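Local coordinates for acetyltransferase Atu2258 (Agrobacterium tumefaciens str. C58, PDB 2G3A), which transfers an acetyl group from acetyl coenzyme A to acceptors, preferring glucosamine 6-phosphate or dopamine, and releases CoA and the acetylated product, at residues A[62-67]-A[82-87]; A[69-74]-A[105-110]; A[113-118]-A[145-150]. One frame throughout, in Å; residues are numbered along the deposited sequence.

The three contacts are built around one mixed sheet of the GNAT fold. Interactions 1 and 2 share strand 63-72: the first pairs its beginning with the end of strand 75-82, the second joins its far end to the turn after helix 92-106, their centres about 24 Å apart. Interaction 3 lies past strand 75-82, where strand 111-116 pairs with strand 145-151; its centre is about 20 Å from that of interaction 1 and about 17 Å from that of interaction 2. Phe-82 and Val-83 of interaction 1 probably bind CoA, and the side chain of Ile-114 in interaction 3 lies about 3 Å from that of Tyr-125, another probable CoA residue. Interaction 2 lies away from this site.

Interaction 1: residues A[62-67]-A[82-87]; sequences SVTGGL and FVPEAM
Gly-66 and Phe-82 bond to each other twice through their backbones, Gly-66 N to Phe-82 O at 2.9 Å and Phe-82 N to Gly-66 O also at 2.9 Å. They form an antiparallel hydrogen-bonded pair that joins strand 63-72 to the last residue of strand 75-82, a hairpin of the mixed GNAT sheet. Beyond it the chain leaves the sheet for the loop before helix 92-106, and Phe-82 and Val-83 are, by similarity, part of the CoA site. Both bonds are nearly straight, with an angle of 162° at the hydrogen of Gly-66. Glycine fits twice here: Gly-66 has backbone angles that call for glycine, and Gly-65, with no side chain, brings its CA to 3.4 Å from Phe-82 O, so that the two backbones close up. The Phe-82 ring, with CG anti to its backbone N (chi1 180°), lies alongside the bare backbone and turns its edge to Thr-64 O and Gly-65 CA. Thr-64 O is in the ring plane, 3.6 Å from Phe-82 CE2. Pro-35 of the second subunit also packs on this ring. Farther out, the Pro-84 ring crosses the Thr-64 side chain at about a right angle. Thr-64 OG1 is bonded to Ile-56 O on the neighbouring strand and meets only carbon here, while Pro-84 CG rests 3.3 Å from Thr-64 O and 3.6 Å from Thr-64 OG1.

Interaction 2: residues A[69-74]-A[105-110]; sequences GHTARG and RKRGCM
Thr-71 and Arg-107 make the side-chain hydrogen bond of this contact. Arg-107 NH1 donates to Thr-71 OG1 over 3.0 Å at 162°, and the hydroxyl oxygen lies at the guanidinium edge, 1° out of its plane. The Arg-107 chain is extended from CG to NE, which carries the flat group across to the strand. Its other nitrogens have partners too: NE forms a salt bridge with Glu-103 one turn back on the helix, and NH2 bonds to Asp-51 O on the adjoining strand 50-57. Gripped along its edge in this way, the guanidinium has little freedom to rotate.

The backbone adds a second bond, from Met-110 N to Gly-74 O, at 2.7 Å and 166°, with the donor in the carbonyl plane. These two links tie the end of strand 63-72 and the turn after it to the exit of helix 92-106, within the GNAT fold, where the chain passes on to strand 111-116. The helix closes in a Schellman motif: Gly-108 takes up positive phi, a conformation that favours glycine, and its N bonds back to Arg-105 O.

Van der Waals contact lies between the two bonds. Cys-109 SG lies 3.6 Å from Thr-71 CG2 and 3.7 Å from Thr-71 CB. The rotation about the CA-CB bond of Thr-71, with OG1 between the backbone N and the carbonyl carbon, turns the hydroxyl to Arg-107 and the methyl to Cys-109. Cys-109 CB also sits 3.3 Å from Gly-74 O, beside the backbone bond of Met-110.

Interaction 3: residues A[113-118]-A[145-150]; sequences YIDTMN and ITWLEK
Asp-115 lays its CB over one face of the Trp-147 indole, a CH-pi contact 3.9 Å from the centroid of the five-membered ring and 26° off its normal. With CG between the backbone N and the carbonyl carbon (chi1 51°), the carboxylate is carried past the ring, its plane turned 63° from that of the indole. A water at the ring edge links the two residues, donating to Asp-115 OD2 at 2.7 Å and weakly accepting from Trp-147 NE1. The same oxygen is bonded to Tyr-77 OH, so two partners hold this one oxygen. Ile-145 CG2 also packs on an indole face, offset toward the rim.

The strands run antiparallel. Ile-114 pairs with Leu-148 and Thr-116 with Thr-146 through two hydrogen bonds each, among them Leu-148 N to Ile-114 O at 2.9 Å. Between them Asp-115 and Trp-147 form a non-hydrogen-bonded pair, their CA atoms 4.3 Å apart. On the face bearing Ile-114 and Leu-148, Ile-114 CG2 touches Leu-148 CB at 3.9 Å. A second water bridges Thr-116 O and Thr-146 OG1. Thr-116 OG1 accepts from Asn-118 N in an ST turn; Asn-118 is also the N-cap of helix 119-128.

That helix covers the Ile-114 side, with Tyr-125 on Ile-114 and Leu-122 on Leu-148. On the other face Trp-147 meets Trp-147 of the second subunit, while strands 75-82 and 131-136 flank the pair.

Interaction 1: residues A[62-67]-A[82-87]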
# COMPACT_ATOMS: atom_id res chain seq x y z
N SER A 62 -7.49 26.07 4.20
CA SER A 62 -7.16 25.19 3.07
C SER A 62 -6.00 24.26 3.40
O SER A 62 -5.00 24.69 3.96
CB SER A 62 -6.83 26.00 1.82
OG SER A 62 -8.01 26.39 1.14
N VAL A 63 -6.14 22.99 3.01
CA VAL A 63 -5.07 22.00 3.13
C VAL A 63 -4.04 22.23 2.02
O VAL A 63 -4.38 22.22 0.83
CB VAL A 63 -5.63 20.55 3.03
CG1 VAL A 63 -4.52 19.49 3.16
CG2 VAL A 63 -6.71 20.32 4.08
N THR A 64 -2.80 22.47 2.43
CA THR A 64 -1.69 22.71 1.50
C THR A 64 -0.73 21.50 1.45
O THR A 64 0.14 21.41 0.57
CB THR A 64 -0.88 23.96 1.92
OG1 THR A 64 -0.38 23.79 3.25
CG2 THR A 64 -1.75 25.23 1.85
N GLY A 65 -0.88 20.58 2.39
CA GLY A 65 0.02 19.44 2.49
C GLY A 65 -0.28 18.64 3.75
O GLY A 65 -1.32 18.84 4.38
N GLY A 66 0.64 17.75 4.11
CA GLY A 66 0.48 16.96 5.32
C GLY A 66 0.85 15.49 5.18
O GLY A 66 1.59 15.12 4.28
N LEU A 67 0.28 14.68 6.06
CA LEU A 67 0.57 13.27 6.15
C LEU A 67 -0.75 12.50 6.22
O LEU A 67 -1.69 12.91 6.93
CB LEU A 67 1.47 13.00 7.38
CG LEU A 67 1.90 11.58 7.72
CD1 LEU A 67 3.21 11.59 8.52
CD2 LEU A 67 0.81 10.76 8.45
N PHE A 82 3.30 15.07 2.00
CA PHE A 82 3.62 16.15 1.09
C PHE A 82 3.89 17.46 1.83
O PHE A 82 3.09 17.93 2.65
CB PHE A 82 2.49 16.35 0.06
CG PHE A 82 2.76 17.47 -0.92
CD1 PHE A 82 3.57 17.26 -2.04
CD2 PHE A 82 2.23 18.73 -0.71
CE1 PHE A 82 3.83 18.28 -2.92
CE2 PHE A 82 2.49 19.79 -1.60
CZ PHE A 82 3.29 19.55 -2.71
N VAL A 83 5.04 18.05 1.53
CA VAL A 83 5.38 19.36 2.06
C VAL A 83 5.30 20.39 0.93
O VAL A 83 5.91 20.19 -0.11
CB VAL A 83 6.79 19.34 2.72
CG1 VAL A 83 7.20 20.73 3.16
CG2 VAL A 83 6.82 18.38 3.91
N PRO A 84 4.52 21.47 1.13
CA PRO A 84 4.41 22.52 0.10
C PRO A 84 5.77 23.13 -0.26
O PRO A 84 6.65 23.25 0.58
CB PRO A 84 3.51 23.58 0.77
CG PRO A 84 2.79 22.85 1.83
CD PRO A 84 3.70 21.78 2.32
N GLU A 85 5.93 23.50 -1.53
CA GLU A 85 7.22 24.00 -2.01
C GLU A 85 7.82 25.10 -1.12
O GLU A 85 9.02 25.07 -0.81
CB GLU A 85 7.09 24.49 -3.46
CG GLU A 85 8.42 24.51 -4.22
CD GLU A 85 8.27 25.06 -5.63
OE1 GLU A 85 7.91 24.29 -6.55
OE2 GLU A 85 8.50 26.28 -5.82
N ALA A 86 6.98 26.04 -0.68
CA ALA A 86 7.42 27.18 0.14
C ALA A 86 7.96 26.78 1.51
O ALA A 86 8.70 27.54 2.15
CB ALA A 86 6.30 28.21 0.27
N MSE A 87 7.60 25.58 1.97
CA MSE A 87 7.97 25.12 3.30
C MSE A 87 9.05 24.06 3.31
O MSE A 87 9.26 23.40 4.33
CB MSE A 87 6.74 24.59 4.03
CG MSE A 87 5.57 25.55 4.14
SE MSE A 87 4.13 24.61 5.04
CE MSE A 87 4.70 24.84 6.93

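Interaction 2: residues A[69-74]-A[105-110]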
# COMPACT_ATOMS: atom_id res chain seq x y z
N GLY A 69 -2.04 8.53 6.89
CA GLY A 69 -1.67 7.18 7.28
C GLY A 69 -2.70 6.50 8.14
O GLY A 69 -3.86 6.92 8.19
N HIS A 70 -2.29 5.45 8.83
CA HIS A 70 -3.20 4.77 9.76
C HIS A 70 -2.42 3.84 10.67
O HIS A 70 -1.30 3.45 10.37
CB HIS A 70 -4.28 3.96 9.01
CG HIS A 70 -3.74 2.80 8.24
ND1 HIS A 70 -3.44 2.87 6.90
CD2 HIS A 70 -3.47 1.52 8.62
CE1 HIS A 70 -2.99 1.69 6.49
NE2 HIS A 70 -3.01 0.86 7.51
N THR A 71 -3.04 3.49 11.80
CA THR A 71 -2.46 2.47 12.65
C THR A 71 -3.34 1.22 12.59
O THR A 71 -4.57 1.33 12.55
CB THR A 71 -2.34 2.96 14.10
OG1 THR A 71 -3.63 3.37 14.56
CG2 THR A 71 -1.38 4.15 14.17
N ALA A 72 -2.70 0.05 12.54
CA ALA A 72 -3.40 -1.24 12.56
C ALA A 72 -2.46 -2.30 13.09
O ALA A 72 -1.27 -2.31 12.73
CB ALA A 72 -3.87 -1.60 11.15
N ARG A 73 -2.97 -3.20 13.93
CA ARG A 73 -2.17 -4.35 14.41
C ARG A 73 -0.82 -3.91 15.01
O ARG A 73 0.22 -4.58 14.85
CB ARG A 73 -2.00 -5.38 13.29
CG ARG A 73 -3.34 -5.91 12.78
CD ARG A 73 -3.22 -6.98 11.71
NE ARG A 73 -4.55 -7.43 11.27
CZ ARG A 73 -5.33 -8.24 11.97
NH1 ARG A 73 -4.96 -8.69 13.17
NH2 ARG A 73 -6.52 -8.58 11.48
N GLY A 74 -0.85 -2.78 15.71
CA GLY A 74 0.29 -2.31 16.49
C GLY A 74 1.30 -1.46 15.75
O GLY A 74 2.30 -1.07 16.33
N ARG A 105 2.45 6.25 19.24
CA ARG A 105 2.87 5.81 20.57
C ARG A 105 1.73 5.90 21.58
O ARG A 105 1.53 4.98 22.38
CB ARG A 105 4.08 6.60 21.05
CG ARG A 105 5.38 6.21 20.34
CD ARG A 105 6.47 7.20 20.71
NE ARG A 105 7.75 6.87 20.09
CZ ARG A 105 8.72 6.16 20.68
NH1 ARG A 105 8.57 5.69 21.90
NH2 ARG A 105 9.85 5.93 20.03
N LYS A 106 0.97 6.99 21.51
CA LYS A 106 -0.22 7.15 22.35
C LYS A 106 -1.22 6.03 22.16
O LYS A 106 -1.84 5.55 23.12
CB LYS A 106 -0.91 8.48 22.07
CG LYS A 106 -0.22 9.67 22.67
CD LYS A 106 -1.23 10.71 23.14
CE LYS A 106 -0.54 12.02 23.49
NZ LYS A 106 -0.25 12.86 22.29
N ARG A 107 -1.39 5.60 20.90
CA ARG A 107 -2.33 4.53 20.57
C ARG A 107 -1.81 3.16 21.00
O ARG A 107 -2.49 2.15 20.81
CB ARG A 107 -2.65 4.54 19.07
CG ARG A 107 -3.26 5.85 18.56
CD ARG A 107 -3.63 5.75 17.10
NE ARG A 107 -4.26 6.98 16.63
CZ ARG A 107 -4.72 7.18 15.40
NH1 ARG A 107 -4.66 6.22 14.48
NH2 ARG A 107 -5.26 8.35 15.09
N GLY A 108 -0.59 3.13 21.54
CA GLY A 108 0.06 1.90 21.98
C GLY A 108 0.81 1.12 20.90
O GLY A 108 1.07 -0.07 21.08
N CYS A 109 1.15 1.78 19.79
CA CYS A 109 1.86 1.11 18.68
C CYS A 109 3.30 0.77 19.04
O CYS A 109 3.88 1.41 19.90
CB CYS A 109 1.86 1.97 17.41
SG CYS A 109 0.19 2.20 16.75
N MSE A 110 3.83 -0.26 18.37
CA MSE A 110 5.17 -0.78 18.57
C MSE A 110 6.19 -0.24 17.57
O MSE A 110 7.40 -0.41 17.73
CB MSE A 110 5.13 -2.30 18.39
CG MSE A 110 4.31 -3.06 19.41
SE MSE A 110 4.01 -4.87 18.70
CE MSE A 110 5.79 -5.38 18.51

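Interaction 3: residues A[113-118]-A[145-150]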
# COMPACT_ATOMS: atom_id res chain seq x y z
N TYR A 113 6.08 2.03 9.77
CA TYR A 113 6.77 1.76 8.52
C TYR A 113 6.33 2.69 7.41
O TYR A 113 5.30 3.37 7.48
CB TYR A 113 6.70 0.26 8.13
CG TYR A 113 5.32 -0.23 7.70
CD1 TYR A 113 5.07 -0.56 6.37
CD2 TYR A 113 4.29 -0.41 8.64
CE1 TYR A 113 3.81 -1.02 5.97
CE2 TYR A 113 3.04 -0.88 8.25
CZ TYR A 113 2.81 -1.19 6.92
OH TYR A 113 1.56 -1.65 6.54
N ILE A 114 7.15 2.71 6.36
CA ILE A 114 7.05 3.72 5.33
C ILE A 114 7.72 3.20 4.06
O ILE A 114 8.56 2.30 4.10
CB ILE A 114 7.68 5.07 5.83
CG1 ILE A 114 7.17 6.25 5.01
CG2 ILE A 114 9.22 5.01 5.81
CD1 ILE A 114 7.36 7.63 5.75
N ASP A 115 7.33 3.75 2.91
CA ASP A 115 8.01 3.37 1.67
C ASP A 115 8.17 4.56 0.74
O ASP A 115 7.47 5.55 0.88
CB ASP A 115 7.28 2.22 0.98
CG ASP A 115 5.81 2.50 0.82
OD1 ASP A 115 5.49 3.38 0.02
OD2 ASP A 115 5.00 1.86 1.51
N THR A 116 9.09 4.46 -0.21
CA THR A 116 9.38 5.60 -1.08
C THR A 116 10.17 5.21 -2.33
O THR A 116 10.93 4.24 -2.30
CB THR A 116 10.15 6.73 -0.31
OG1 THR A 116 10.21 7.89 -1.13
CG2 THR A 116 11.58 6.31 0.05
N MSE A 117 9.98 5.97 -3.40
CA MSE A 117 10.85 5.89 -4.58
C MSE A 117 11.71 7.14 -4.75
O MSE A 117 12.45 7.26 -5.72
CB MSE A 117 10.01 5.68 -5.83
CG MSE A 117 9.31 6.96 -6.27
SE MSE A 117 8.18 6.67 -7.84
CE MSE A 117 9.52 6.93 -9.25
N ASN A 118 11.62 8.06 -3.80
CA ASN A 118 12.29 9.37 -3.88
C ASN A 118 13.55 9.37 -3.01
O ASN A 118 13.43 9.24 -1.79
CB ASN A 118 11.29 10.44 -3.43
CG ASN A 118 11.83 11.84 -3.52
OD1 ASN A 118 13.02 12.07 -3.42
ND2 ASN A 118 10.94 12.79 -3.72
N ILE A 145 12.03 1.22 -5.27
CA ILE A 145 11.16 1.34 -4.08
C ILE A 145 11.93 0.82 -2.86
O ILE A 145 12.57 -0.24 -2.94
CB ILE A 145 9.81 0.59 -4.22
CG1 ILE A 145 9.09 1.02 -5.50
CG2 ILE A 145 8.93 0.82 -2.96
CD1 ILE A 145 7.74 0.33 -5.77
N THR A 146 11.90 1.57 -1.76
CA THR A 146 12.54 1.13 -0.51
C THR A 146 11.49 1.14 0.59
O THR A 146 10.68 2.09 0.66
CB THR A 146 13.73 2.05 -0.10
OG1 THR A 146 14.63 2.16 -1.20
CG2 THR A 146 14.50 1.48 1.12
N TRP A 147 11.47 0.08 1.41
CA TRP A 147 10.61 0.01 2.59
C TRP A 147 11.49 0.18 3.79
O TRP A 147 12.64 -0.33 3.84
CB TRP A 147 9.87 -1.35 2.67
CG TRP A 147 8.75 -1.49 1.65
CD1 TRP A 147 7.41 -1.22 1.83
CD2 TRP A 147 8.88 -1.93 0.28
NE1 TRP A 147 6.72 -1.46 0.66
CE2 TRP A 147 7.60 -1.90 -0.30
CE3 TRP A 147 9.96 -2.35 -0.50
CZ2 TRP A 147 7.37 -2.27 -1.63
CZ3 TRP A 147 9.74 -2.72 -1.82
CH2 TRP A 147 8.45 -2.68 -2.36
N LEU A 148 10.96 0.90 4.78
CA LEU A 148 11.72 1.17 5.99
C LEU A 148 10.84 0.96 7.23
O LEU A 148 9.63 1.13 7.16
CB LEU A 148 12.27 2.62 5.99
CG LEU A 148 13.18 3.01 4.83
CD1 LEU A 148 12.39 3.71 3.74
CD2 LEU A 148 14.34 3.91 5.30
N GLU A 149 11.47 0.63 8.36
CA GLU A 149 10.74 0.57 9.64
C GLU A 149 11.39 1.46 10.72
O GLU A 149 12.58 1.80 10.65
CB GLU A 149 10.71 -0.88 10.16
CG GLU A 149 12.09 -1.34 10.67
CD GLU A 149 12.14 -2.78 11.16
OE1 GLU A 149 11.08 -3.43 11.24
OE2 GLU A 149 13.26 -3.26 11.46
N LYS A 150 10.60 1.78 11.73
CA LYS A 150 11.09 2.44 12.94
C LYS A 150 10.36 1.84 14.13
O LYS A 150 9.15 2.01 14.30
CB LYS A 150 10.90 3.97 12.89
CG LYS A 150 11.56 4.72 14.07
CD LYS A 150 11.57 6.24 13.76
CE LYS A 150 12.35 7.04 14.78
NZ LYS A 150 11.66 7.13 16.08
O HOH W 1 4.07 -0.64 1.96
O HOH W 2 13.97 4.18 -2.73